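Demethylmenaquinone Methyltransferase (Thermus thermophilus, PDB 1J3L) is a protein of the RraA family whose three chains form a trimer with a core of beta strands. Local coordinates at residues M1-T5 and T6-D10. Residues are numbered along the deposited sequence; the frame is centred on the assembly and turned at random.
Sequences MEART and TDLSD
Arg4 O faces into the first turn of helix 5-11, where the side chain of Leu8 folds over it. The backbone N of Leu8 gives Arg4 O a weak hydrogen bond of 3.3 Å, while Leu8 CB and CG both lie 3.2 Å from that oxygen. Leu8 CG stands anti to its own carbonyl carbon (chi1 -68°), which turns the branch back toward the start of the helix and carries CD1 to 4.4 Å from Ala3 CB, a loose apolar touch. One residue on, the bond from Ser9 N to Thr5 O is also weak: short at 2.9 Å, but bent to 124° at the hydrogen.

Arg4 occupies the N-cap position, and its side chain starts out over the turn before bending away at chi2 and chi3. What meets Asp7 is therefore the aliphatic root of the arginine: OD2 of Asp7 rests 3.6 Å from Arg4 CB. The guanidinium and carboxylate planes are turned 70° apart, and NH1 of Arg4 stays 5.4 Å from Asp7 OD2, so the two make no salt bridge. The arginine instead carries its charge to Glu147, which NH2 grips in a salt bridge. Thr5 and Thr6 set their side chains roughly at right angles, their CG2 methyls 3.8 Å apart.

Asp146 accepts a hydrogen bond from Thr5 N, at the start of the helix, while Leu8 packs on Leu144 and Leu151 of the neighbouring strands. At the other end of 6-10, Asp10 OD1 forms a salt bridge with Arg96 of the second subunit. The chemistry implies a short N-terminal helix fixed to the sheet by leucine packing and by acidic partners at its start, where the carboxylate of Asp7 would probably interact favourably with the positive end of the helix dipole, with Arg4 offering Asp7 mainly hydrocarbon.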
ATOM      1  N   MET A   1       7.272  20.247  14.173  1.00 94.86           N
ATOM      2  CA  MET A   1       8.217  19.522  13.281  1.00 93.75           C
ATOM      3  C   MET A   1       9.652  19.653  13.767  1.00 92.81           C
ATOM      4  O   MET A   1       9.989  20.568  14.526  1.00 88.69           O
ATOM      5  CB  MET A   1       8.102  20.052  11.848  1.00 99.74           C
ATOM      6  CG  MET A   1       6.812  19.654  11.136  1.00105.06           C
ATOM      7  SD  MET A   1       5.305  20.180  11.994  1.00112.09           S
ATOM      8  CE  MET A   1       4.909  18.707  12.959  1.00103.69           C
ATOM      9  N   GLU A   2      10.500  18.728  13.331  1.00 87.79           N
ATOM     10  CA  GLU A   2      11.902  18.748  13.729  1.00 81.58           C
ATOM     11  C   GLU A   2      12.766  18.071  12.671  1.00 77.54           C
ATOM     12  O   GLU A   2      12.467  18.156  11.484  1.00 80.43           O
ATOM     13  CB  GLU A   2      12.080  18.018  15.057  1.00 77.81           C
ATOM     14  CG  GLU A   2      11.727  16.548  15.003  1.00 81.07           C
ATOM     15  CD  GLU A   2      12.250  15.793  16.201  1.00 85.13           C
ATOM     16  OE1 GLU A   2      11.750  16.031  17.318  1.00 85.06           O
ATOM     17  OE2 GLU A   2      13.169  14.966  16.023  1.00 91.32           O
ATOM     18  N   ALA A   3      13.845  17.413  13.091  1.00 70.73           N
ATOM     19  CA  ALA A   3      14.716  16.705  12.155  1.00 63.23           C
ATOM     20  C   ALA A   3      13.884  16.046  11.075  1.00 57.91           C
ATOM     21  O   ALA A   3      12.700  15.758  11.269  1.00 60.55           O
ATOM     22  CB  ALA A   3      15.529  15.641  12.910  1.00 68.60           C
ATOM     23  N   ARG A   4      14.515  15.775   9.954  1.00 50.12           N
ATOM     24  CA  ARG A   4      13.807  15.145   8.893  1.00 47.48           C
ATOM     25  C   ARG A   4      14.735  14.262   8.128  1.00 46.31           C
ATOM     26  O   ARG A   4      15.970  14.444   8.088  1.00 47.64           O
ATOM     27  CB  ARG A   4      13.238  16.116   7.890  1.00 43.07           C
ATOM     28  CG  ARG A   4      11.852  16.586   8.195  1.00 54.99           C
ATOM     29  CD  ARG A   4      10.835  15.472   8.436  1.00 68.39           C
ATOM     30  NE  ARG A   4       9.699  15.491   7.508  1.00 68.54           N
ATOM     31  CZ  ARG A   4       9.064  16.585   7.089  1.00 75.15           C
ATOM     32  NH1 ARG A   4       9.441  17.789   7.501  1.00 63.81           N
ATOM     33  NH2 ARG A   4       8.050  16.477   6.240  1.00 79.98           N
ATOM     34  N   THR A   5      14.102  13.330   7.446  1.00 40.65           N
ATOM     35  CA  THR A   5      14.797  12.360   6.677  1.00 35.22           C
ATOM     36  C   THR A   5      15.297  13.092   5.437  1.00 36.98           C
ATOM     37  O   THR A   5      16.447  12.911   5.071  1.00 26.42           O
ATOM     38  CB  THR A   5      13.799  11.197   6.398  1.00 33.03           C
ATOM     39  OG1 THR A   5      14.496   9.955   6.244  1.00 44.96           O
ATOM     40  CG2 THR A   5      12.951  11.528   5.193  1.00 10.77           C
ATOM     41  N   THR A   6      14.431  13.893   4.809  1.00 31.55           N
ATOM     42  CA  THR A   6      14.770  14.615   3.598  1.00 33.07           C
ATOM     43  C   THR A   6      15.930  15.597   3.804  1.00 38.12           C
ATOM     44  O   THR A   6      16.984  15.454   3.190  1.00 34.35           O
ATOM     45  CB  THR A   6      13.512  15.334   3.034  1.00 24.40           C
ATOM     46  OG1 THR A   6      12.921  16.152   4.049  1.00 25.63           O
ATOM     47  CG2 THR A   6      12.492  14.312   2.574  1.00 30.10           C
ATOM     48  N   ASP A   7      15.752  16.584   4.677  1.00 39.81           N
ATOM     49  CA  ASP A   7      16.811  17.566   4.927  1.00 40.45           C
ATOM     50  C   ASP A   7      18.148  16.891   5.154  1.00 43.91           C
ATOM     51  O   ASP A   7      19.130  17.179   4.471  1.00 54.69           O
ATOM     52  CB  ASP A   7      16.506  18.426   6.158  1.00 37.33           C
ATOM     53  CG  ASP A   7      15.153  19.088   6.085  1.00 40.80           C
ATOM     54  OD1 ASP A   7      14.672  19.317   4.960  1.00 31.00           O
ATOM     55  OD2 ASP A   7      14.579  19.386   7.155  1.00 42.15           O
ATOM     56  N   LEU A   8      18.175  15.990   6.126  1.00 40.04           N
ATOM     57  CA  LEU A   8      19.393  15.284   6.468  1.00 39.32           C
ATOM     58  C   LEU A   8      19.927  14.458   5.314  1.00 37.34           C
ATOM     59  O   LEU A   8      21.118  14.155   5.261  1.00 42.56           O
ATOM     60  CB  LEU A   8      19.162  14.426   7.715  1.00 37.43           C
ATOM     61  CG  LEU A   8      18.946  15.303   8.955  1.00 44.49           C
ATOM     62  CD1 LEU A   8      18.702  14.448  10.176  1.00 41.47           C
ATOM     63  CD2 LEU A   8      20.169  16.189   9.173  1.00 39.60           C
ATOM     64  N   SER A   9      19.058  14.093   4.382  1.00 36.62           N
ATOM     65  CA  SER A   9      19.521  13.328   3.231  1.00 38.96           C
ATOM     66  C   SER A   9      20.347  14.263   2.353  1.00 39.95           C
ATOM     67  O   SER A   9      21.341  13.846   1.754  1.00 44.39           O
ATOM     68  CB  SER A   9      18.349  12.770   2.428  1.00 37.87           C
ATOM     69  OG  SER A   9      18.826  11.998   1.341  1.00 43.83           O
ATOM     70  N   ASP A  10      19.935  15.528   2.279  1.00 34.69           N
ATOM     71  CA  ASP A  10      20.654  16.519   1.481  1.00 38.19           C
ATOM     72  C   ASP A  10      22.024  16.782   2.114  1.00 35.44           C
ATOM     73  O   ASP A  10      23.050  16.761   1.431  1.00 33.22           O
ATOM     74  CB  ASP A  10      19.862  17.831   1.400  1.00 30.87           C
ATOM     75  CG  ASP A  10      18.444  17.634   0.887  1.00 40.95           C
ATOM     76  OD1 ASP A  10      18.214  16.687   0.100  1.00 36.18           O
ATOM     77  OD2 ASP A  10      17.562  18.437   1.261  1.00 40.37           O
TER